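Long-range contacts in DUF1881 domain-containing protein (Neurospora crassa, PDB 5Z6D), which is of unknown cellular role but pairs a betagamma-crystallin domain, whose calcium-binding site is rendered inoperative by the domain interface, with an Ig-like domain: residues G131-M136 and V163-N168; D89-S94 and T191-F196; L110-R115 and V143-Y148; Y157-S162 and P183-S188. The protein carries 1 engineered substitution. One frame throughout, in Å; residues are numbered along the deposited sequence.

Contact 1. Residues G131-M136 and V163-N168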
loop_
_atom_site.group_PDB
_atom_site.type_symbol
_atom_site.label_atom_id
_atom_site.label_comp_id
_atom_site.label_asym_id
_atom_site.label_seq_id
_atom_site.Cartn_x
_atom_site.Cartn_y
_atom_site.Cartn_z
ATOM N N GLY A 131 -0.874 -3.212 -4.523
ATOM C CA GLY A 131 -1.829 -2.676 -3.589
ATOM C C GLY A 131 -1.205 -2.432 -2.230
ATOM O O GLY A 131 -0.472 -3.271 -1.716
ATOM N N LEU A 132 -1.526 -1.286 -1.649
ATOM C CA LEU A 132 -1.049 -0.916 -0.332
ATOM C C LEU A 132 -1.816 -1.716 0.716
ATOM O O LEU A 132 -3.038 -1.593 0.812
ATOM C CB LEU A 132 -1.229 0.588 -0.113
ATOM C CG LEU A 132 -0.831 1.110 1.265
ATOM C CD1 LEU A 132 0.688 1.100 1.439
ATOM C CD2 LEU A 132 -1.421 2.496 1.517
ATOM N N VAL A 133 -1.111 -2.545 1.489
ATOM C CA VAL A 133 -1.779 -3.410 2.461
ATOM C C VAL A 133 -1.301 -3.154 3.891
ATOM O O VAL A 133 -1.735 -3.832 4.845
ATOM C CB VAL A 133 -1.598 -4.918 2.113
ATOM C CG1 VAL A 133 -2.258 -5.260 0.765
ATOM C CG2 VAL A 133 -0.126 -5.312 2.104
ATOM N N GLY A 134 -0.425 -2.170 4.073
ATOM C CA GLY A 134 -0.082 -1.786 5.436
ATOM C C GLY A 134 0.936 -0.664 5.475
ATOM O O GLY A 134 1.538 -0.349 4.445
ATOM N N ILE A 135 1.113 -0.043 6.637
ATOM C CA ILE A 135 2.167 0.955 6.820
ATOM C C ILE A 135 2.899 0.590 8.097
ATOM O O ILE A 135 2.269 0.420 9.138
ATOM C CB ILE A 135 1.597 2.384 6.920
ATOM C CG1 ILE A 135 0.887 2.763 5.614
ATOM C CG2 ILE A 135 2.704 3.395 7.230
ATOM C CD1 ILE A 135 0.181 4.125 5.628
ATOM N N MET A 136 4.214 0.440 8.022
ATOM C CA MET A 136 4.973 0.033 9.201
ATOM C C MET A 136 6.158 0.934 9.429
ATOM O O MET A 136 7.066 0.977 8.607
ATOM C CB MET A 136 5.461 -1.403 9.074
ATOM C CG MET A 136 6.252 -1.852 10.303
ATOM S SD MET A 136 6.690 -3.600 10.302
ATOM C CE MET A 136 5.073 -4.374 10.439
ATOM N N VAL A 163 -1.700 -13.159 7.398
ATOM C CA VAL A 163 -0.298 -12.875 7.141
ATOM C C VAL A 163 0.238 -12.127 8.356
ATOM O O VAL A 163 -0.483 -11.343 8.979
ATOM C CB VAL A 163 -0.103 -12.043 5.842
ATOM C CG1 VAL A 163 -0.793 -10.670 5.946
ATOM C CG2 VAL A 163 1.382 -11.892 5.514
ATOM N N TYR A 164 1.495 -12.392 8.696
ATOM C CA TYR A 164 2.148 -11.776 9.831
ATOM C C TYR A 164 3.322 -10.958 9.306
ATOM O O TYR A 164 4.210 -11.492 8.654
ATOM C CB TYR A 164 2.603 -12.857 10.822
ATOM C CG TYR A 164 3.252 -12.371 12.105
ATOM C CD1 TYR A 164 2.497 -11.802 13.124
ATOM C CD2 TYR A 164 4.618 -12.505 12.303
ATOM C CE1 TYR A 164 3.088 -11.373 14.304
ATOM C CE2 TYR A 164 5.217 -12.078 13.476
ATOM C CZ TYR A 164 4.451 -11.511 14.470
ATOM O OH TYR A 164 5.050 -11.086 15.638
ATOM N N PHE A 165 3.281 -9.655 9.541
ATOM C CA PHE A 165 4.373 -8.747 9.188
ATOM C C PHE A 165 5.213 -8.418 10.403
ATOM O O PHE A 165 4.686 -8.140 11.479
ATOM C CB PHE A 165 3.846 -7.436 8.613
ATOM C CG PHE A 165 3.013 -7.596 7.374
ATOM C CD1 PHE A 165 3.570 -8.065 6.199
ATOM C CD2 PHE A 165 1.675 -7.242 7.387
ATOM C CE1 PHE A 165 2.798 -8.192 5.051
ATOM C CE2 PHE A 165 0.898 -7.360 6.243
ATOM C CZ PHE A 165 1.463 -7.828 5.077
ATOM N N GLU A 166 6.526 -8.415 10.233
ATOM C CA GLU A 166 7.371 -7.982 11.338
ATOM C C GLU A 166 8.543 -7.186 10.803
ATOM O O GLU A 166 8.967 -7.388 9.676
ATOM C CB GLU A 166 7.860 -9.182 12.170
ATOM C CG GLU A 166 8.849 -10.091 11.476
ATOM C CD GLU A 166 9.345 -11.209 12.388
ATOM O OE1 GLU A 166 8.797 -11.359 13.502
ATOM O OE2 GLU A 166 10.281 -11.935 11.991
ATOM N N TRP A 167 9.053 -6.263 11.607
ATOM C CA TRP A 167 10.229 -5.516 11.204
ATOM C C TRP A 167 11.485 -6.348 11.391
ATOM O O TRP A 167 11.699 -6.944 12.449
ATOM C CB TRP A 167 10.355 -4.211 11.991
ATOM C CG TRP A 167 11.421 -3.338 11.423
ATOM C CD1 TRP A 167 12.723 -3.262 11.828
ATOM C CD2 TRP A 167 11.292 -2.442 10.313
ATOM N NE1 TRP A 167 13.409 -2.360 11.048
ATOM C CE2 TRP A 167 12.552 -1.839 10.114
ATOM C CE3 TRP A 167 10.228 -2.072 9.484
ATOM C CZ2 TRP A 167 12.779 -0.896 9.109
ATOM C CZ3 TRP A 167 10.453 -1.137 8.488
ATOM C CH2 TRP A 167 11.722 -0.560 8.307
ATOM N N ASN A 168 12.302 -6.389 10.344
ATOM C CA ASN A 168 13.609 -7.029 10.371
ATOM C C ASN A 168 14.677 -5.974 10.620
ATOM O O ASN A 168 15.007 -5.181 9.719
ATOM C CB ASN A 168 13.883 -7.764 9.063
ATOM C CG ASN A 168 15.099 -8.658 9.146
ATOM O OD1 ASN A 168 16.207 -8.189 9.395
ATOM N ND2 ASN A 168 14.898 -9.955 8.937
#
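Met136 reaches from the end of strand 131-136 to Phe165 and Trp167, crossing between the two sheets. From CB, which starts out toward residues 163-168, the chain runs straight through its first two torsions (chi1 -180°, CG anti to the backbone N). CG is already close to the indole, 4.1 Å from Trp167 CE3. SD lies beside the same ring atom, 3.9 Å from Trp167 CE3, and approaches Trp167 N to 3.8 Å as well. It sits at the edge of the six-membered ring and practically in its plane, so this is an edge-on Met-aromatic contact, with 5.3 Å from Met136 SD to the centroid of that Trp167 ring. A bend at chi3 (-66°) then turns the terminal methyl, Met136 CE, off the indole and back toward Phe165, whose CB it touches at 3.8 Å.

The two strands belong to opposing layers of an Ig-like beta sandwich: no hydrogen bond joins them, and their axes stay 9.3 Å apart with N-to-C directions differing by 26°. Contact is therefore made by side chains, Met136 also resting on the backbone of 165-167. Deeper in the interior Val133 CG2 meets the far end of the other aromatic group, 4.2 Å from Phe165 CZ. Val133 and Gly134 together face Ile93 in a classic beta bulge, and glycine leaves the approach beside the Phe165 ring without a side chain. The Phe165 ring is shared with Ile93 of strand 91-99 and Val176 of strand 173-177, while the indole of Trp167 also rests on Arg91.

Contact 2. Residues D89-S94 and T191-F196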
loop_
_atom_site.group_PDB
_atom_site.type_symbol
_atom_site.label_atom_id
_atom_site.label_comp_id
_atom_site.label_asym_id
_atom_site.label_seq_id
_atom_site.Cartn_x
_atom_site.Cartn_y
_atom_site.Cartn_z
ATOM N N ASP A 89 11.770 6.696 6.920
ATOM C CA ASP A 89 12.115 5.286 6.945
ATOM C C ASP A 89 10.918 4.419 7.320
ATOM O O ASP A 89 11.052 3.217 7.555
ATOM C CB ASP A 89 13.295 5.027 7.896
ATOM C CG ASP A 89 13.047 5.528 9.309
ATOM O OD1 ASP A 89 12.134 6.359 9.522
ATOM O OD2 ASP A 89 13.791 5.093 10.214
ATOM N N THR A 90 9.744 5.034 7.368
ATOM C CA THR A 90 8.503 4.276 7.486
ATOM C C THR A 90 8.197 3.634 6.140
ATOM O O THR A 90 8.426 4.241 5.093
ATOM C CB THR A 90 7.354 5.172 7.941
ATOM O OG1 THR A 90 7.576 5.553 9.307
ATOM C CG2 THR A 90 6.019 4.457 7.826
ATOM N N ARG A 91 7.701 2.399 6.174
ATOM C CA ARG A 91 7.540 1.588 4.973
ATOM C C ARG A 91 6.102 1.380 4.558
ATOM O O ARG A 91 5.256 0.999 5.370
ATOM C CB ARG A 91 8.173 0.218 5.175
ATOM C CG ARG A 91 9.676 0.254 5.323
ATOM C CD ARG A 91 10.322 0.734 4.057
ATOM N NE ARG A 91 11.776 0.624 4.123
ATOM C CZ ARG A 91 12.581 0.862 3.096
ATOM N NH1 ARG A 91 12.068 1.215 1.924
ATOM N NH2 ARG A 91 13.896 0.735 3.235
ATOM N N ALA A 92 5.838 1.598 3.272
ATOM C CA ALA A 92 4.579 1.162 2.688
ATOM C C ALA A 92 4.695 -0.310 2.343
ATOM O O ALA A 92 5.556 -0.716 1.571
ATOM C CB ALA A 92 4.234 1.981 1.457
ATOM N N ILE A 93 3.824 -1.114 2.946
ATOM C CA ILE A 93 3.760 -2.531 2.654
ATOM C C ILE A 93 2.784 -2.733 1.511
ATOM O O ILE A 93 1.609 -2.317 1.607
ATOM C CB ILE A 93 3.302 -3.369 3.870
ATOM C CG1 ILE A 93 4.140 -3.048 5.111
ATOM C CG2 ILE A 93 3.395 -4.865 3.561
ATOM C CD1 ILE A 93 3.612 -3.739 6.378
ATOM N N SER A 94 3.274 -3.382 0.450
ATOM C CA SER A 94 2.479 -3.587 -0.758
ATOM C C SER A 94 2.570 -5.012 -1.307
ATOM O O SER A 94 3.614 -5.653 -1.220
ATOM C CB SER A 94 2.893 -2.589 -1.841
ATOM O OG SER A 94 4.243 -2.784 -2.226
ATOM N N THR A 191 10.010 -8.376 -3.390
ATOM C CA THR A 191 10.331 -7.608 -4.593
ATOM C C THR A 191 10.856 -6.223 -4.233
ATOM O O THR A 191 11.131 -5.407 -5.117
ATOM C CB THR A 191 9.118 -7.465 -5.536
ATOM O OG1 THR A 191 8.028 -6.847 -4.841
ATOM C CG2 THR A 191 8.673 -8.837 -6.046
ATOM N N GLY A 192 10.999 -5.969 -2.935
ATOM C CA GLY A 192 11.525 -4.705 -2.440
ATOM C C GLY A 192 11.619 -4.691 -0.926
ATOM O O GLY A 192 11.323 -5.689 -0.276
ATOM N N LYS A 193 12.023 -3.562 -0.349
ATOM C CA LYS A 193 12.183 -3.486 1.097
ATOM C C LYS A 193 10.888 -3.836 1.840
ATOM O O LYS A 193 10.910 -4.353 2.961
ATOM C CB LYS A 193 12.667 -2.091 1.493
ATOM C CG LYS A 193 14.069 -1.758 0.983
ATOM C CD LYS A 193 15.140 -2.156 1.992
ATOM C CE LYS A 193 16.544 -1.968 1.432
ATOM N NZ LYS A 193 16.804 -0.551 1.053
ATOM N N SER A 194 9.753 -3.566 1.212
ATOM C CA SER A 194 8.482 -3.898 1.839
ATOM C C SER A 194 7.402 -4.198 0.797
ATOM O O SER A 194 6.225 -3.913 1.019
ATOM C CB SER A 194 8.039 -2.761 2.758
ATOM O OG SER A 194 7.994 -1.520 2.064
ATOM N N SER A 195 7.814 -4.773 -0.330
ATOM C CA SER A 195 6.869 -5.181 -1.368
ATOM C C SER A 195 7.054 -6.655 -1.675
ATOM O O SER A 195 8.171 -7.183 -1.612
ATOM C CB SER A 195 7.035 -4.346 -2.641
ATOM O OG SER A 195 8.310 -4.548 -3.213
ATOM N N PHE A 196 5.945 -7.320 -1.991
ATOM C CA PHE A 196 5.918 -8.770 -2.130
ATOM C C PHE A 196 5.000 -9.167 -3.275
ATOM O O PHE A 196 3.879 -8.661 -3.396
ATOM C CB PHE A 196 5.461 -9.435 -0.819
ATOM C CG PHE A 196 6.276 -9.023 0.378
ATOM C CD1 PHE A 196 7.402 -9.740 0.746
ATOM C CD2 PHE A 196 5.938 -7.897 1.113
ATOM C CE1 PHE A 196 8.158 -9.352 1.838
ATOM C CE2 PHE A 196 6.689 -7.501 2.200
ATOM C CZ PHE A 196 7.802 -8.229 2.566
HETATM O O HOH W 1 9.691 0.746 0.972
#
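Arg91 lays its guanidinium flat against the side chain of Lys193, and Ser194 fits in beside the aliphatic root of the same arginine. A turn at chi2 (-65°) folds the Arg91 chain so that Lys193 CB stands over the centre of one guanidinium face, 3.4 Å from Arg91 CZ. The methylenes of Lys193 continue across the group toward Arg91 NH2, and the two chains run at a slant to each other. Their charged ends are as near as 3.9 Å between Arg91 NH2 and Lys193 NZ; Lys193 also touches Glu173.

Ser194 OG points at the backbone opposite and donates to Ala92 O at 2.6 Å, coming from well above the carbonyl plane. A water accepts from Arg91 NH1 and donates to Ser194 OG, 3.0 Å away, so the hydroxyl is gripped from two directions and the arginine is tied to it indirectly. Beyond this point the backbones become neighbouring parallel strands of one sheet, with Ser94 paired to Ser195: Ser94 N donates to Ser194 O at 3.1 Å and Phe196 N to Ser94 O at 3.0 Å. Ser94 OG rests against Ser195 CB at 3.2 Å and makes a weak hydrogen bond to Tyr64 of the betagamma-crystallin domain. On the other side of the strands Ile93 CG2 approaches the edge of the Phe196 ring.

Strand pairing thus opens with a serine hydroxyl standing in for a backbone donor, and the two like-charged chains meet through the hydrocarbon of the lysine and a guanidinium face, which leaves the N-H groups of the arginine available for bonding in its own plane.

Contact 3. Residues L110-R115 and V143-Y148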
loop_
_atom_site.group_PDB
_atom_site.type_symbol
_atom_site.label_atom_id
_atom_site.label_comp_id
_atom_site.label_asym_id
_atom_site.label_seq_id
_atom_site.Cartn_x
_atom_site.Cartn_y
_atom_site.Cartn_z
ATOM N N LEU A 110 -7.470 -12.025 -3.753
ATOM C CA LEU A 110 -6.820 -12.027 -2.467
ATOM C C LEU A 110 -7.335 -10.804 -1.705
ATOM O O LEU A 110 -7.032 -9.663 -2.058
ATOM C CB LEU A 110 -5.311 -11.986 -2.637
ATOM C CG LEU A 110 -4.496 -11.812 -1.365
ATOM C CD1 LEU A 110 -4.645 -13.034 -0.475
ATOM C CD2 LEU A 110 -3.035 -11.588 -1.757
ATOM N N LYS A 111 -8.175 -11.051 -0.708
ATOM C CA LYS A 111 -8.685 -10.001 0.150
ATOM C C LYS A 111 -7.794 -9.883 1.372
ATOM O O LYS A 111 -7.515 -10.884 2.046
ATOM C CB LYS A 111 -10.131 -10.307 0.570
ATOM C CG LYS A 111 -10.766 -9.252 1.462
ATOM C CD LYS A 111 -12.152 -9.704 1.929
ATOM C CE LYS A 111 -12.776 -8.684 2.858
ATOM N NZ LYS A 111 -13.859 -9.284 3.686
ATOM N N VAL A 112 -7.346 -8.662 1.651
ATOM C CA VAL A 112 -6.441 -8.418 2.750
ATOM C C VAL A 112 -7.100 -7.401 3.667
ATOM O O VAL A 112 -7.330 -6.265 3.263
ATOM C CB VAL A 112 -5.077 -7.882 2.249
ATOM C CG1 VAL A 112 -4.137 -7.686 3.412
ATOM C CG2 VAL A 112 -4.454 -8.833 1.240
ATOM N N ASP A 113 -7.458 -7.818 4.881
ATOM C CA ASP A 113 -8.234 -6.941 5.747
ATOM C C ASP A 113 -7.342 -6.029 6.566
ATOM O O ASP A 113 -7.264 -6.160 7.788
ATOM C CB ASP A 113 -9.128 -7.756 6.680
ATOM C CG ASP A 113 -10.466 -8.086 6.062
ATOM O OD1 ASP A 113 -10.790 -7.507 5.003
ATOM O OD2 ASP A 113 -11.197 -8.916 6.645
ATOM N N ALA A 114 -6.655 -5.117 5.890
ATOM C CA ALA A 114 -5.732 -4.216 6.558
ATOM C C ALA A 114 -6.474 -3.196 7.406
ATOM O O ALA A 114 -7.260 -2.399 6.891
ATOM C CB ALA A 114 -4.871 -3.514 5.540
ATOM N N ARG A 115 -6.214 -3.202 8.706
ATOM C CA ARG A 115 -7.010 -2.366 9.585
ATOM C C ARG A 115 -6.526 -0.917 9.580
ATOM O O ARG A 115 -7.299 -0.012 9.904
ATOM C CB ARG A 115 -7.018 -2.948 10.997
ATOM C CG ARG A 115 -7.711 -4.302 11.059
ATOM C CD ARG A 115 -7.813 -4.834 12.478
ATOM N NE ARG A 115 -8.876 -4.186 13.245
ATOM C CZ ARG A 115 -9.406 -4.690 14.356
ATOM N NH1 ARG A 115 -8.981 -5.856 14.826
ATOM N NH2 ARG A 115 -10.366 -4.033 14.995
ATOM N N VAL A 143 2.395 -7.108 13.003
ATOM C CA VAL A 143 0.987 -6.972 12.654
ATOM C C VAL A 143 0.482 -8.263 12.052
ATOM O O VAL A 143 1.187 -8.886 11.285
ATOM C CB VAL A 143 0.775 -5.805 11.648
ATOM C CG1 VAL A 143 -0.612 -5.858 11.024
ATOM C CG2 VAL A 143 1.011 -4.475 12.338
ATOM N N THR A 144 -0.710 -8.705 12.450
ATOM C CA THR A 144 -1.371 -9.817 11.775
ATOM C C THR A 144 -2.585 -9.291 11.033
ATOM O O THR A 144 -3.385 -8.541 11.597
ATOM C CB THR A 144 -1.814 -10.918 12.748
ATOM O OG1 THR A 144 -0.664 -11.615 13.229
ATOM C CG2 THR A 144 -2.715 -11.923 12.022
ATOM N N THR A 145 -2.713 -9.677 9.763
ATOM C CA THR A 145 -3.793 -9.203 8.909
ATOM C C THR A 145 -4.488 -10.384 8.249
ATOM O O THR A 145 -3.842 -11.255 7.670
ATOM C CB THR A 145 -3.268 -8.224 7.831
ATOM O OG1 THR A 145 -2.663 -7.099 8.479
ATOM C CG2 THR A 145 -4.398 -7.747 6.953
ATOM N N ALA A 146 -5.811 -10.433 8.354
ATOM C CA ALA A 146 -6.540 -11.574 7.808
ATOM C C ALA A 146 -6.493 -11.565 6.288
ATOM O O ALA A 146 -6.553 -10.502 5.669
ATOM C CB ALA A 146 -7.977 -11.561 8.293
ATOM N N VAL A 147 -6.389 -12.751 5.691
ATOM C CA VAL A 147 -6.432 -12.854 4.233
ATOM C C VAL A 147 -7.409 -13.940 3.771
ATOM O O VAL A 147 -7.656 -14.935 4.473
ATOM C CB VAL A 147 -5.043 -13.153 3.606
ATOM C CG1 VAL A 147 -4.057 -12.004 3.856
ATOM C CG2 VAL A 147 -4.484 -14.454 4.129
ATOM N N TYR A 148 -7.966 -13.743 2.577
ATOM C CA TYR A 148 -8.975 -14.659 2.038
ATOM C C TYR A 148 -8.711 -14.834 0.557
ATOM O O TYR A 148 -8.632 -13.853 -0.179
ATOM C CB TYR A 148 -10.406 -14.131 2.253
ATOM C CG TYR A 148 -10.726 -13.705 3.677
ATOM C CD1 TYR A 148 -11.448 -14.542 4.527
ATOM C CD2 TYR A 148 -10.310 -12.463 4.168
ATOM C CE1 TYR A 148 -11.735 -14.154 5.833
ATOM C CE2 TYR A 148 -10.590 -12.078 5.467
ATOM C CZ TYR A 148 -11.300 -12.921 6.291
ATOM O OH TYR A 148 -11.577 -12.528 7.585
HETATM O O HOH W 2 -7.198 -8.168 9.677
HETATM O O HOH W 3 -11.174 -10.301 8.646
HETATM O O HOH W 4 -4.363 -5.231 9.953
#
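Lys111 and Tyr148 form an antiparallel hydrogen-bonded pair, Val112 and Val147 the non-hydrogen-bonded pair next to it, and a hydrogen bond from Asp113 N to Ala146 O (2.9 Å) is the last between them. Asp113 then centres an inverse gamma turn that bends the chain away, and a water spans the widening gap between Asp113 O and Ala146 N. The Lys111 chain is fully extended and runs alongside the Tyr148 ring, CD 4.0 Å from Tyr148 CD2; its ammonium offers the ring face at most a weak cation-pi attraction. Asp113, its OD1 bonded to Thr119 OG1, brings OD2 to 3.4 Å from Tyr148 CE2, with carboxylate and ring planes 60° apart. With an alanine at Tyr148, the Lys111 methylenes would probably lose the ring they lie along and Asp113 OD2 its neighbour. On the other face Val112 CG1 packs on Thr145 CG2 at 3.6 Å, roughly at right angles. That methyl, set anti to the backbone N (chi1 -60° for OG1), also reaches Asp113 O at 3.4 Å. This valine face looks into the sandwich, where Leu110 meets Phe97 and Val112 meets Phe95 of strand 91-99; within the sheet, strands 120-123 and 157-168 flank the pair.

Contact 4. Residues Y157-S162 and P183-S188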
loop_
_atom_site.group_PDB
_atom_site.type_symbol
_atom_site.label_atom_id
_atom_site.label_comp_id
_atom_site.label_asym_id
_atom_site.label_seq_id
_atom_site.Cartn_x
_atom_site.Cartn_y
_atom_site.Cartn_z
ATOM N N TYR A 157 -14.039 -20.519 -1.854
ATOM C CA TYR A 157 -12.826 -20.093 -1.170
ATOM C C TYR A 157 -11.745 -21.161 -1.236
ATOM O O TYR A 157 -11.968 -22.322 -0.895
ATOM C CB TYR A 157 -13.121 -19.712 0.282
ATOM C CG TYR A 157 -13.692 -18.325 0.377
ATOM C CD1 TYR A 157 -12.856 -17.218 0.344
ATOM C CD2 TYR A 157 -15.069 -18.115 0.440
ATOM C CE1 TYR A 157 -13.361 -15.943 0.401
ATOM C CE2 TYR A 157 -15.587 -16.839 0.503
ATOM C CZ TYR A 157 -14.727 -15.754 0.474
ATOM O OH TYR A 157 -15.220 -14.471 0.530
ATOM N N ILE A 158 -10.572 -20.751 -1.699
ATOM C CA ILE A 158 -9.437 -21.644 -1.775
ATOM C C ILE A 158 -8.829 -21.730 -0.401
ATOM O O ILE A 158 -8.490 -22.814 0.080
ATOM C CB ILE A 158 -8.369 -21.150 -2.748
ATOM C CG1 ILE A 158 -8.901 -21.107 -4.173
ATOM C CG2 ILE A 158 -7.111 -22.023 -2.667
ATOM C CD1 ILE A 158 -7.822 -20.780 -5.165
ATOM N N ALA A 159 -8.686 -20.576 0.235
ATOM C CA ALA A 159 -8.040 -20.590 1.545
ATOM C C ALA A 159 -8.387 -19.375 2.354
ATOM O O ALA A 159 -8.649 -18.319 1.813
ATOM C CB ALA A 159 -6.535 -20.686 1.391
ATOM N N VAL A 160 -8.371 -19.529 3.664
ATOM C CA VAL A 160 -8.614 -18.427 4.567
ATOM C C VAL A 160 -7.530 -18.499 5.619
ATOM O O VAL A 160 -7.174 -19.582 6.064
ATOM C CB VAL A 160 -10.016 -18.506 5.185
ATOM C CG1 VAL A 160 -10.166 -17.523 6.323
ATOM C CG2 VAL A 160 -11.063 -18.262 4.108
ATOM N N GLY A 161 -6.940 -17.365 5.969
ATOM C CA GLY A 161 -5.917 -17.381 6.994
ATOM C C GLY A 161 -5.468 -15.982 7.325
ATOM O O GLY A 161 -6.281 -15.068 7.430
ATOM N N SER A 162 -4.169 -15.820 7.525
ATOM C CA SER A 162 -3.639 -14.504 7.831
ATOM C C SER A 162 -2.179 -14.400 7.447
ATOM O O SER A 162 -1.519 -15.401 7.168
ATOM C CB SER A 162 -3.814 -14.181 9.315
ATOM O OG SER A 162 -3.139 -15.132 10.115
ATOM N N PRO A 183 -1.785 -19.351 4.215
ATOM C CA PRO A 183 -2.299 -20.392 3.317
ATOM C C PRO A 183 -1.177 -21.098 2.559
ATOM O O PRO A 183 -0.375 -20.434 1.899
ATOM C CB PRO A 183 -3.208 -19.613 2.360
ATOM C CG PRO A 183 -3.619 -18.406 3.131
ATOM C CD PRO A 183 -2.412 -18.043 3.959
ATOM N N LYS A 184 -1.115 -22.424 2.657
ATOM C CA LYS A 184 -0.051 -23.165 1.992
ATOM C C LYS A 184 -0.157 -23.030 0.475
ATOM O O LYS A 184 0.809 -23.265 -0.248
ATOM C CB LYS A 184 -0.082 -24.637 2.397
ATOM C CG LYS A 184 0.075 -24.863 3.893
ATOM C CD LYS A 184 0.169 -26.341 4.225
ATOM C CE LYS A 184 0.345 -26.569 5.718
ATOM N NZ LYS A 184 -0.901 -26.303 6.492
ATOM N N GLN A 185 -1.340 -22.649 0.001
ATOM C CA GLN A 185 -1.558 -22.409 -1.421
ATOM C C GLN A 185 -0.853 -21.174 -1.966
ATOM O O GLN A 185 -0.792 -20.998 -3.173
ATOM C CB GLN A 185 -3.051 -22.268 -1.713
ATOM C CG GLN A 185 -3.857 -23.537 -1.483
ATOM C CD GLN A 185 -4.436 -23.606 -0.084
ATOM O OE1 GLN A 185 -3.954 -22.949 0.836
ATOM N NE2 GLN A 185 -5.485 -24.400 0.081
ATOM N N LEU A 186 -0.358 -20.312 -1.082
ATOM C CA LEU A 186 0.303 -19.075 -1.497
ATOM C C LEU A 186 1.801 -19.114 -1.235
ATOM O O LEU A 186 2.256 -19.705 -0.254
ATOM C CB LEU A 186 -0.291 -17.878 -0.760
ATOM C CG LEU A 186 -1.780 -17.582 -0.914
ATOM C CD1 LEU A 186 -2.210 -16.444 0.014
ATOM C CD2 LEU A 186 -2.098 -17.264 -2.377
ATOM N N LYS A 187 2.555 -18.457 -2.105
ATOM C CA LYS A 187 3.978 -18.225 -1.881
ATOM C C LYS A 187 4.278 -16.738 -1.982
ATOM O O LYS A 187 3.855 -16.095 -2.925
ATOM C CB LYS A 187 4.813 -18.998 -2.900
ATOM C CG LYS A 187 5.629 -20.129 -2.309
ATOM C CD LYS A 187 6.836 -19.597 -1.554
ATOM C CE LYS A 187 7.750 -20.726 -1.111
ATOM N NZ LYS A 187 9.029 -20.205 -0.564
ATOM N N SER A 188 5.009 -16.181 -1.024
ATOM C CA SER A 188 5.416 -14.789 -1.147
ATOM C C SER A 188 6.858 -14.718 -1.617
ATOM O O SER A 188 7.681 -15.566 -1.269
ATOM C CB SER A 188 5.234 -14.033 0.171
ATOM O OG SER A 188 6.169 -14.444 1.148
#
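A type I beta turn, Pro183 to Leu186, carries the chain into edge strand 186-190 of one sheet of the Ig-like sandwich, and its Pro183 and Gln185 pack on Ile158 and Ala159 at a classic beta bulge in strand 157-168 of the other. Leu186 N closes the turn on Pro183 O at 3.0 Å. Ala159 holds the middle of the contact: its methyl, CB, faces both turn residues, touching Pro183 CB at 3.6 Å and Gln185 OE1 at 3.5 Å. The side chains of Gln185 and Ile158 run alongside each other, pointing opposite ways, with Gln185 CG 3.8 Å from Ile158 CG2. A bend at chi2 (92°) turns the amide toward Ala159, so that OE1 meets the methyl. Gln185 NE2 passes 3.4 Å from Ile158 O, but at an angle too poor for a hydrogen bond. It binds Lys204 O and Ser206 OG instead, and the Ser206 hydroxyl is bonded to Ile158 O as well. Farther along, Gly161 takes the place beside the proline, where a CB would sit tightly against Pro183 CD.

A leucine in place of Gln185 would probably leave Lys204 O and Ser206 OG without their amide donor and the C-terminal residues less firmly held.

No hydrogen bond crosses directly between the two segments, and their direct contact is van der Waals, including the amide oxygen against the alanine methyl. The N-H groups of the buried Gln185 are met by Lys204 O and Ser206 OG, and Ser206 OG in turn links NE2 to the carbonyl of Ile158, itself buried.

Overall arrangement
All four contacts lie in or at the edge of the Ig-like sandwich. Contacts 1 and 2, with centres 7 Å apart, share a sheet: Val133 N meets Ile93 O at 2.7 Å, probably a hydrogen bond, so contact 2 pairs strands within the layer that contact 1 packs on the opposite one. Contact 3 is built within that opposite layer and passes on to contact 1 through Phe165 N and Val143 O, 2.8 Å apart, and to contact 4 through Val147 N and Gly161 O, 2.9 Å apart. Contact 4 bridges the layers again, its centre about 20 Å from that of contact 2. The calcium-site residues Asp39, Gln56, Gly79 and Ser81 are remote from all four.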